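Long-range contacts in aromatic-L-amino-acid decarboxylase (Catharanthus roseus, PDB 6EEW), which converts L-tryptophan to tryptamine and 5-hydroxy-L-tryptophan to serotonin by decarboxylation, working as a homodimer with pyridoxal 5'-phosphate as cofactor: residues N96-F101 with V455-T460; E46-L51 with M89-S94; N421-C426 with L470-S475. One frame throughout, in Å; residues are numbered along the deposited sequence.

Interaction 1: N96-F101 with V455-T460. With TRP (tryptophan), chain E.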
loop_
_atom_site.group_PDB
_atom_site.type_symbol
_atom_site.label_atom_id
_atom_site.label_comp_id
_atom_site.label_asym_id
_atom_site.label_seq_id
_atom_site.Cartn_x
_atom_site.Cartn_y
_atom_site.Cartn_z
ATOM N N ASN A 96 -26.575 2.279 -7.299
ATOM C CA ASN A 96 -27.390 2.768 -6.199
ATOM C C ASN A 96 -26.605 2.870 -4.901
ATOM O O ASN A 96 -27.198 2.992 -3.826
ATOM C CB ASN A 96 -28.619 1.881 -6.032
ATOM C CG ASN A 96 -29.535 1.933 -7.246
ATOM O OD1 ASN A 96 -29.812 3.011 -7.788
ATOM N ND2 ASN A 96 -29.994 0.769 -7.691
ATOM N N PHE A 97 -25.281 2.839 -4.985
ATOM C CA PHE A 97 -24.413 3.064 -3.837
ATOM C C PHE A 97 -24.086 4.547 -3.744
ATOM O O PHE A 97 -23.404 5.083 -4.619
ATOM C CB PHE A 97 -23.133 2.236 -3.968
ATOM C CG PHE A 97 -22.139 2.468 -2.863
ATOM C CD1 PHE A 97 -21.281 3.559 -2.903
ATOM C CD2 PHE A 97 -22.046 1.602 -1.801
ATOM C CE1 PHE A 97 -20.360 3.772 -1.896
ATOM C CE2 PHE A 97 -21.133 1.821 -0.797
ATOM C CZ PHE A 97 -20.295 2.908 -0.844
ATOM N N TYR A 98 -24.525 5.192 -2.654
ATOM C CA TYR A 98 -24.301 6.622 -2.444
ATOM C C TYR A 98 -23.650 6.901 -1.096
ATOM O O TYR A 98 -23.746 8.024 -0.587
ATOM C CB TYR A 98 -25.610 7.418 -2.534
ATOM C CG TYR A 98 -26.412 7.144 -3.781
ATOM C CD1 TYR A 98 -26.096 7.756 -4.982
ATOM C CD2 TYR A 98 -27.490 6.278 -3.752
ATOM C CE1 TYR A 98 -26.823 7.492 -6.127
ATOM C CE2 TYR A 98 -28.223 6.015 -4.890
ATOM C CZ TYR A 98 -27.888 6.625 -6.071
ATOM O OH TYR A 98 -28.619 6.363 -7.204
ATOM N N ALA A 99 -23.003 5.903 -0.504
ATOM C CA ALA A 99 -22.422 6.018 0.823
ATOM C C ALA A 99 -21.021 6.623 0.766
ATOM O O ALA A 99 -20.376 6.682 -0.283
ATOM C CB ALA A 99 -22.371 4.644 1.484
ATOM N N PHE A 100 -20.567 7.107 1.918
ATOM C CA PHE A 100 -19.216 7.630 2.064
ATOM C C PHE A 100 -18.835 8.534 0.901
ATOM O O PHE A 100 -19.430 9.603 0.710
ATOM C CB PHE A 100 -18.234 6.468 2.207
ATOM C CG PHE A 100 -18.664 5.440 3.225
ATOM C CD1 PHE A 100 -18.519 5.683 4.584
ATOM C CD2 PHE A 100 -19.225 4.237 2.822
ATOM C CE1 PHE A 100 -18.927 4.731 5.542
ATOM C CE2 PHE A 100 -19.634 3.287 3.764
ATOM C CZ PHE A 100 -19.480 3.536 5.123
ATOM N N PHE A 101 -17.809 8.138 0.157
ATOM C CA PHE A 101 -17.439 8.706 -1.123
ATOM C C PHE A 101 -17.341 7.562 -2.114
ATOM O O PHE A 101 -16.762 6.524 -1.796
ATOM C CB PHE A 101 -16.089 9.435 -1.089
ATOM C CG PHE A 101 -16.133 10.798 -0.467
ATOM C CD1 PHE A 101 -17.205 11.642 -0.690
ATOM C CD2 PHE A 101 -15.082 11.245 0.322
ATOM C CE1 PHE A 101 -17.240 12.894 -0.129
ATOM C CE2 PHE A 101 -15.115 12.494 0.890
ATOM C CZ PHE A 101 -16.199 13.324 0.661
ATOM N N VAL A 455 -30.788 0.896 -2.301
ATOM C CA VAL A 455 -29.979 2.096 -2.136
ATOM C C VAL A 455 -29.150 1.931 -0.875
ATOM O O VAL A 455 -29.553 1.236 0.061
ATOM C CB VAL A 455 -30.858 3.373 -2.082
ATOM C CG1 VAL A 455 -31.850 3.297 -0.941
ATOM C CG2 VAL A 455 -29.989 4.607 -1.917
ATOM N N TYR A 456 -27.979 2.563 -0.857
ATOM C CA TYR A 456 -27.157 2.647 0.343
ATOM C C TYR A 456 -26.714 4.087 0.521
ATOM O O TYR A 456 -26.023 4.637 -0.346
ATOM C CB TYR A 456 -25.938 1.723 0.255
ATOM C CG TYR A 456 -25.099 1.691 1.517
ATOM C CD1 TYR A 456 -25.669 1.923 2.767
ATOM C CD2 TYR A 456 -23.736 1.426 1.461
ATOM C CE1 TYR A 456 -24.898 1.893 3.933
ATOM C CE2 TYR A 456 -22.958 1.396 2.618
ATOM C CZ TYR A 456 -23.545 1.630 3.851
ATOM O OH TYR A 456 -22.782 1.596 5.001
ATOM N N MET A 457 -27.064 4.671 1.662
ATOM C CA MET A 457 -26.612 5.999 2.048
ATOM C C MET A 457 -26.152 5.929 3.489
ATOM O O MET A 457 -26.725 5.187 4.295
ATOM C CB MET A 457 -27.709 7.070 1.918
ATOM C CG MET A 457 -28.286 7.222 0.532
ATOM S SD MET A 457 -29.856 8.121 0.508
ATOM C CE MET A 457 -29.510 9.531 1.550
ATOM N N THR A 458 -25.100 6.677 3.798
ATOM C CA THR A 458 -24.696 6.891 5.176
ATOM C C THR A 458 -25.165 8.258 5.664
ATOM O O THR A 458 -25.689 9.086 4.911
ATOM C CB THR A 458 -23.182 6.750 5.352
ATOM O OG1 THR A 458 -22.498 7.575 4.402
ATOM C CG2 THR A 458 -22.757 5.296 5.190
ATOM N N HIS A 459 -24.989 8.462 6.958
ATOM C CA HIS A 459 -25.391 9.652 7.678
ATOM C C HIS A 459 -24.140 10.362 8.162
ATOM O O HIS A 459 -23.016 9.899 7.951
ATOM C CB HIS A 459 -26.296 9.279 8.856
ATOM C CG HIS A 459 -25.553 8.697 10.019
ATOM N ND1 HIS A 459 -25.112 9.459 11.080
ATOM C CD2 HIS A 459 -25.147 7.432 10.276
ATOM C CE1 HIS A 459 -24.483 8.687 11.946
ATOM N NE2 HIS A 459 -24.488 7.453 11.480
ATOM N N THR A 460 -24.341 11.519 8.778
ATOM C CA THR A 460 -23.272 12.142 9.536
ATOM C C THR A 460 -23.883 13.025 10.609
ATOM O O THR A 460 -25.064 13.383 10.556
ATOM C CB THR A 460 -22.327 12.948 8.650
ATOM O OG1 THR A 460 -21.198 13.377 9.429
ATOM C CG2 THR A 460 -23.049 14.156 8.056
HETATM N N TRP E . -14.494 9.229 3.449
HETATM C CA TRP E . -15.422 8.190 3.867
HETATM C C TRP E . -15.258 7.843 5.345
HETATM O O TRP E . -14.713 6.794 5.693
HETATM C CB TRP E . -15.238 6.945 2.995
HETATM C CG TRP E . -13.804 6.540 2.726
HETATM C CD1 TRP E . -12.764 6.546 3.608
HETATM C CD2 TRP E . -13.265 6.072 1.473
HETATM N NE1 TRP E . -11.612 6.115 2.984
HETATM C CE2 TRP E . -11.895 5.817 1.678
HETATM C CE3 TRP E . -13.810 5.848 0.204
HETATM C CZ2 TRP E . -11.065 5.349 0.664
HETATM C CZ3 TRP E . -12.986 5.383 -0.801
HETATM C CH2 TRP E . -11.630 5.139 -0.567
HETATM O OXT TRP E . -15.681 8.601 6.227
#

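Interaction 2: E46-L51 with M89-S94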
loop_
_atom_site.group_PDB
_atom_site.type_symbol
_atom_site.label_atom_id
_atom_site.label_comp_id
_atom_site.label_asym_id
_atom_site.label_seq_id
_atom_site.Cartn_x
_atom_site.Cartn_y
_atom_site.Cartn_z
ATOM N N GLU A 46 -26.678 -3.869 -10.322
ATOM C CA GLU A 46 -27.848 -3.083 -9.940
ATOM C C GLU A 46 -28.962 -3.972 -9.420
ATOM O O GLU A 46 -29.832 -3.503 -8.678
ATOM C CB GLU A 46 -28.355 -2.266 -11.131
ATOM C CG GLU A 46 -29.582 -1.423 -10.820
ATOM C CD GLU A 46 -29.971 -0.497 -11.965
ATOM O OE1 GLU A 46 -29.193 -0.375 -12.935
ATOM O OE2 GLU A 46 -31.060 0.111 -11.896
ATOM N N THR A 47 -28.926 -5.254 -9.767
ATOM C CA THR A 47 -29.930 -6.216 -9.345
ATOM C C THR A 47 -29.730 -6.668 -7.904
ATOM O O THR A 47 -30.704 -7.028 -7.234
ATOM C CB THR A 47 -29.895 -7.422 -10.282
ATOM O OG1 THR A 47 -30.602 -7.112 -11.494
ATOM C CG2 THR A 47 -30.477 -8.660 -9.609
ATOM N N TYR A 48 -28.496 -6.673 -7.418
ATOM C CA TYR A 48 -28.256 -7.174 -6.081
ATOM C C TYR A 48 -28.638 -6.116 -5.050
ATOM O O TYR A 48 -28.631 -4.922 -5.347
ATOM C CB TYR A 48 -26.788 -7.548 -5.896
ATOM C CG TYR A 48 -26.194 -8.410 -6.994
ATOM C CD1 TYR A 48 -26.983 -9.278 -7.735
ATOM C CD2 TYR A 48 -24.833 -8.375 -7.263
ATOM C CE1 TYR A 48 -26.431 -10.063 -8.736
ATOM C CE2 TYR A 48 -24.276 -9.155 -8.255
ATOM C CZ TYR A 48 -25.078 -9.998 -8.989
ATOM O OH TYR A 48 -24.523 -10.780 -9.977
ATOM N N PRO A 49 -28.991 -6.525 -3.834
ATOM C CA PRO A 49 -29.130 -5.535 -2.762
ATOM C C PRO A 49 -27.807 -4.816 -2.561
ATOM O O PRO A 49 -26.741 -5.439 -2.539
ATOM C CB PRO A 49 -29.516 -6.379 -1.540
ATOM C CG PRO A 49 -29.063 -7.774 -1.876
ATOM C CD PRO A 49 -29.188 -7.906 -3.360
ATOM N N VAL A 50 -27.870 -3.489 -2.444
ATOM C CA VAL A 50 -26.637 -2.713 -2.344
ATOM C C VAL A 50 -25.885 -3.090 -1.071
ATOM O O VAL A 50 -24.720 -3.505 -1.108
ATOM C CB VAL A 50 -26.933 -1.205 -2.394
ATOM C CG1 VAL A 50 -25.636 -0.414 -2.391
ATOM C CG2 VAL A 50 -27.774 -0.865 -3.609
ATOM N N LEU A 51 -26.549 -2.941 0.069
ATOM C CA LEU A 51 -25.990 -3.271 1.371
ATOM C C LEU A 51 -26.430 -4.682 1.742
ATOM O O LEU A 51 -27.580 -5.061 1.498
ATOM C CB LEU A 51 -26.479 -2.262 2.415
ATOM C CG LEU A 51 -25.796 -2.165 3.779
ATOM C CD1 LEU A 51 -24.352 -1.695 3.635
ATOM C CD2 LEU A 51 -26.583 -1.245 4.696
ATOM N N MET A 89 -21.066 -9.100 0.173
ATOM C CA MET A 89 -20.389 -7.863 -0.172
ATOM C C MET A 89 -21.336 -6.677 -0.054
ATOM O O MET A 89 -22.527 -6.782 -0.358
ATOM C CB MET A 89 -19.870 -7.935 -1.610
ATOM C CG MET A 89 -18.848 -9.010 -1.850
ATOM S SD MET A 89 -17.232 -8.528 -1.220
ATOM C CE MET A 89 -16.838 -7.167 -2.314
ATOM N N THR A 90 -20.782 -5.535 0.364
ATOM C CA THR A 90 -21.423 -4.246 0.117
ATOM C C THR A 90 -21.011 -3.807 -1.274
ATOM O O THR A 90 -19.816 -3.666 -1.552
ATOM C CB THR A 90 -21.026 -3.193 1.153
ATOM O OG1 THR A 90 -21.586 -3.525 2.427
ATOM C CG2 THR A 90 -21.530 -1.817 0.750
ATOM N N ASN A 91 -21.992 -3.614 -2.153
ATOM C CA ASN A 91 -21.707 -3.426 -3.572
ATOM C C ASN A 91 -21.361 -1.963 -3.853
ATOM O O ASN A 91 -22.192 -1.148 -4.261
ATOM C CB ASN A 91 -22.877 -3.927 -4.401
ATOM C CG ASN A 91 -22.926 -5.449 -4.460
ATOM O OD1 ASN A 91 -22.078 -6.068 -5.104
ATOM N ND2 ASN A 91 -23.915 -6.055 -3.797
ATOM N N TRP A 92 -20.087 -1.637 -3.622
ATOM C CA TRP A 92 -19.574 -0.308 -3.920
ATOM C C TRP A 92 -19.741 0.060 -5.389
ATOM O O TRP A 92 -19.751 1.250 -5.721
ATOM C CB TRP A 92 -18.096 -0.206 -3.527
ATOM C CG TRP A 92 -17.845 -0.026 -2.051
ATOM C CD1 TRP A 92 -17.953 -0.973 -1.076
ATOM C CD2 TRP A 92 -17.440 1.182 -1.390
ATOM N NE1 TRP A 92 -17.640 -0.432 0.150
ATOM C CE2 TRP A 92 -17.320 0.890 -0.017
ATOM C CE3 TRP A 92 -17.162 2.484 -1.826
ATOM C CZ2 TRP A 92 -16.946 1.849 0.922
ATOM C CZ3 TRP A 92 -16.783 3.434 -0.894
ATOM C CH2 TRP A 92 -16.689 3.112 0.463
ATOM N N MET A 93 -19.839 -0.927 -6.279
ATOM C CA MET A 93 -19.956 -0.678 -7.712
ATOM C C MET A 93 -21.396 -0.528 -8.182
ATOM O O MET A 93 -21.615 -0.362 -9.384
ATOM C CB MET A 93 -19.288 -1.804 -8.505
ATOM C CG MET A 93 -17.782 -1.829 -8.398
ATOM S SD MET A 93 -17.063 -0.251 -8.850
ATOM C CE MET A 93 -16.820 0.468 -7.223
ATOM N N SER A 94 -22.375 -0.660 -7.298
ATOM C CA SER A 94 -23.760 -0.544 -7.717
ATOM C C SER A 94 -24.065 0.901 -8.099
ATOM O O SER A 94 -23.573 1.831 -7.451
ATOM C CB SER A 94 -24.706 -0.999 -6.610
ATOM O OG SER A 94 -26.059 -0.800 -6.993
#

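Interaction 3: N421-C426 with L470-S475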
loop_
_atom_site.group_PDB
_atom_site.type_symbol
_atom_site.label_atom_id
_atom_site.label_comp_id
_atom_site.label_asym_id
_atom_site.label_seq_id
_atom_site.Cartn_x
_atom_site.Cartn_y
_atom_site.Cartn_z
ATOM N N ASN A 421 -20.975 21.770 -2.169
ATOM C CA ASN A 421 -19.788 22.280 -2.848
ATOM C C ASN A 421 -19.386 21.446 -4.054
ATOM O O ASN A 421 -18.798 21.977 -4.999
ATOM C CB ASN A 421 -18.595 22.300 -1.890
ATOM C CG ASN A 421 -18.823 23.174 -0.679
ATOM O OD1 ASN A 421 -19.284 24.312 -0.795
ATOM N ND2 ASN A 421 -18.501 22.642 0.498
ATOM N N PHE A 422 -19.651 20.148 -4.026
ATOM C CA PHE A 422 -19.219 19.256 -5.089
ATOM C C PHE A 422 -20.339 18.277 -5.422
ATOM O O PHE A 422 -21.411 18.680 -5.880
ATOM C CB PHE A 422 -17.936 18.526 -4.665
ATOM C CG PHE A 422 -16.827 19.454 -4.226
ATOM C CD1 PHE A 422 -15.994 20.052 -5.161
ATOM C CD2 PHE A 422 -16.639 19.751 -2.890
ATOM C CE1 PHE A 422 -14.973 20.911 -4.765
ATOM C CE2 PHE A 422 -15.621 20.603 -2.487
ATOM C CZ PHE A 422 -14.785 21.184 -3.437
ATOM N N SER A 423 -20.100 16.983 -5.202
ATOM C CA SER A 423 -21.052 15.946 -5.575
ATOM C C SER A 423 -21.834 15.396 -4.385
ATOM O O SER A 423 -22.674 14.505 -4.566
ATOM C CB SER A 423 -20.333 14.811 -6.304
ATOM O OG SER A 423 -21.214 13.726 -6.475
ATOM N N LEU A 424 -21.556 15.868 -3.175
ATOM C CA LEU A 424 -22.171 15.327 -1.968
ATOM C C LEU A 424 -23.244 16.288 -1.492
ATOM O O LEU A 424 -22.969 17.480 -1.327
ATOM C CB LEU A 424 -21.134 15.108 -0.860
ATOM C CG LEU A 424 -21.713 15.063 0.553
ATOM C CD1 LEU A 424 -22.591 13.834 0.749
ATOM C CD2 LEU A 424 -20.607 15.122 1.595
ATOM N N VAL A 425 -24.446 15.764 -1.247
ATOM C CA VAL A 425 -25.590 16.561 -0.799
ATOM C C VAL A 425 -25.946 16.137 0.623
ATOM O O VAL A 425 -26.281 14.972 0.863
ATOM C CB VAL A 425 -26.797 16.386 -1.740
ATOM C CG1 VAL A 425 -27.975 17.266 -1.313
ATOM C CG2 VAL A 425 -26.404 16.650 -3.163
ATOM N N CYS A 426 -25.895 17.080 1.558
ATOM C CA CYS A 426 -26.256 16.835 2.948
ATOM C C CYS A 426 -27.637 17.417 3.218
ATOM O O CYS A 426 -27.852 18.618 3.029
ATOM C CB CYS A 426 -25.220 17.444 3.891
ATOM S SG CYS A 426 -23.541 16.774 3.688
ATOM N N LEU A 470 -25.989 12.210 0.366
ATOM C CA LEU A 470 -26.067 11.589 -0.950
ATOM C C LEU A 470 -24.751 11.878 -1.662
ATOM O O LEU A 470 -24.501 13.011 -2.087
ATOM C CB LEU A 470 -27.256 12.111 -1.747
ATOM C CG LEU A 470 -27.547 11.236 -2.965
ATOM C CD1 LEU A 470 -28.250 9.930 -2.530
ATOM C CD2 LEU A 470 -28.348 12.010 -4.030
ATOM N N ALA A 471 -23.910 10.856 -1.768
ATOM C CA ALA A 471 -22.589 10.977 -2.377
ATOM C C ALA A 471 -22.703 10.431 -3.796
ATOM O O ALA A 471 -22.575 9.228 -4.039
ATOM C CB ALA A 471 -21.541 10.241 -1.549
ATOM N N VAL A 472 -22.986 11.324 -4.731
ATOM C CA VAL A 472 -23.172 10.937 -6.121
ATOM C C VAL A 472 -21.812 10.759 -6.777
ATOM O O VAL A 472 -20.857 11.478 -6.467
ATOM C CB VAL A 472 -24.028 11.976 -6.860
ATOM C CG1 VAL A 472 -24.204 11.566 -8.300
ATOM C CG2 VAL A 472 -25.376 12.124 -6.172
ATOM N N GLY A 473 -21.709 9.782 -7.668
ATOM C CA GLY A 473 -20.472 9.616 -8.399
ATOM C C GLY A 473 -20.122 8.197 -8.790
ATOM O O GLY A 473 -19.334 8.010 -9.722
ATOM N N SER A 474 -20.725 7.198 -8.148
ATOM C CA SER A 474 -20.458 5.812 -8.513
ATOM C C SER A 474 -20.594 5.632 -10.022
ATOM O O SER A 474 -21.596 6.037 -10.626
ATOM C CB SER A 474 -21.417 4.880 -7.769
ATOM O OG SER A 474 -21.164 3.520 -8.073
ATOM N N SER A 475 -19.576 5.012 -10.627
ATOM C CA SER A 475 -19.421 5.102 -12.076
ATOM C C SER A 475 -20.665 4.664 -12.832
ATOM O O SER A 475 -20.971 5.233 -13.887
ATOM C CB SER A 475 -18.208 4.301 -12.533
ATOM O OG SER A 475 -17.007 4.868 -12.015
#

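Interaction 1: N96-F101 with V455-T460
Val455 meets Tyr98 through one branch: its CG2 lies in the plane of the tyrosine ring, at the edge, 3.5 Å from CD2 of Tyr98. The two segments run in nearly the same direction, and Tyr456 next makes a single parallel bridge with Phe97. Its N donates to Asn96 O (3.1 Å), while its O accepts from Tyr98 N at 2.8 Å, two backbone bonds that grip Tyr456 through both its N-H and its carbonyl. With CG anti to the backbone N (chi1 -176°), the Tyr456 ring runs alongside that of Phe97, and the two planes are inclined at 69°. The Phe97 ring reaches the rim of Tyr456, with CE2 3.5 Å from Tyr456 CD2, whereas Ala99 lays its CB over the face, 3.8 Å from the ring centroid. Met457 adds a looser apolar touch, through CG, on the CB of Tyr98. Thr458 uses both branches on Phe100. Its OG1 takes a nearly straight bond from Phe100 N (3.2 Å, 168° at the hydrogen), and its CG2 lies over one face of the phenyl ring in a CH-pi contact, 3.9 Å from the centroid. Backbone and ring of Phe100 are thus held by one threonine, while the Phe100 carbonyl accepts a hydrogen bond from Arg469. Phe124 of the second subunit meets the Phe100 ring edge-to-face. The CB of Phe100 lies against that of the bound tryptophan, so the arrangement is that of a substrate-pocket loop bridged to the segment that leads into strand 459-462.

Interaction 2: E46-L51 with M89-S94
Asn91 grips the loop at Pro49 and Val50 with two N-H groups, one from its backbone and one from its side chain. The backbone N of Asn91 donates to Val50 O at 2.9 Å, almost perfectly straight (176°) and in the carbonyl plane. The side-chain amide reaches one residue further back: ND2 of Asn91 donates to Pro49 O at 3.2 Å, a more bent bond that keeps close to the amide plane but is tilted from that of the carbonyl. CG of Asn91 stands anti to its own carbonyl carbon (chi1 -75°), which turns the amide back along the neighbouring chain. Tyr48 flanks this amide, its CB 3.9 Å from Asn91 ND2 and its ring turned so that OD1 faces an edge. Two hydroxyl oxygens meet methyl groups beside this grip. Leu51 and Thr90 run alongside each other, with Leu51 CD1 3.5 Å from Thr90 OG1, and Val50 CG2 rests 3.8 Å from Ser94 OG.

A second shell fixes these groups. Tyr41 hydrogen-bonds Asn91 OD1, so both ends of the amide are engaged and its rotation is set. Ser94 OG is bonded to Asn96 N, and Thr90 OG1 to Val127 O of the second subunit. The Glu46 carboxylate makes a salt bridge with Arg484 and a hydrogen bond with His481, both of helix 479-496.

The backbone of 89-94 explains the placement: an inverse gamma turn centred on Asn91 leads into a type I beta turn from Asn91 to Ser94, closed by a bond from Ser94 N to Asn91 O. Trp92, in these overlapping turns, points its CB away from 46-51 and belongs to the tryptophan pocket at the dimer interface.

Interaction 3: N421-C426 with L470-S475
Strands 424-429 and 465-471 run antiparallel here, with Val425 and Leu470 as a hydrogen-bonded pair and Leu424 and Ala471 as the adjoining non-hydrogen-bonded pair. They are the two inner strands of the four-stranded antiparallel sheet in the C-terminal part of the chain. Val425 N donates to Leu470 O at 2.9 Å, and Leu470 N returns the bond to Val425 O at 2.8 Å. A third bond, from Val472 N to Ser423 O (3.2 Å), carries the pairing just beyond the ends of both strands; its donor stands above the carbonyl plane, 38° out of it, as the two chains begin to part. The backbone N of Ser423 is in turn bonded to the hydroxyl of Tyr290.

The side chains divide between two faces. Val425 and Leu470 share one, with Val425 CB 4.3 Å from Leu470 CB. Helix 375-409 packs on this face, with Ala401 and Phe404 against Val425 and Phe404 against Leu470 as well. Leu424 and Ala471 share the other, where the side chain of Ala471 lies about 8 Å from the bound tryptophan. CG of Leu424 is anti to the backbone N (chi1 158°), which brings Leu424 CD1 over the partner backbone, 3.5 Å from Leu470 O, with Ala471 CB farther off. Past the strand, Gly473 follows with a positive phi, in a backbone shape suited to glycine, and a calcium ion lies about 5 Å from it. Leu470 O, besides its bond from Val425, receives a CA-H...O contact from Leu424 CA at 3.3 Å.

Followed from the N terminus, interaction 2 closes first, joining the loop after helix 24-44 to the loop that follows helix 74-85. Interaction 1 opens two residues later, at Asn96, so these two are in series, yet they touch: Trp92 packs on Phe97, while Val50 and Leu51 lie against Tyr456. Interaction 3 opens at 421-426, before interaction 1 closes at 455-460, and itself closes at 470-475; the two therefore cross. Tyr98 O probably accepts a hydrogen bond from Ala471 N, and Ser94 O one from Ser474 OG. Together they tie the N-terminal loops, the substrate-pocket segment and the C-terminal antiparallel sheet to one another.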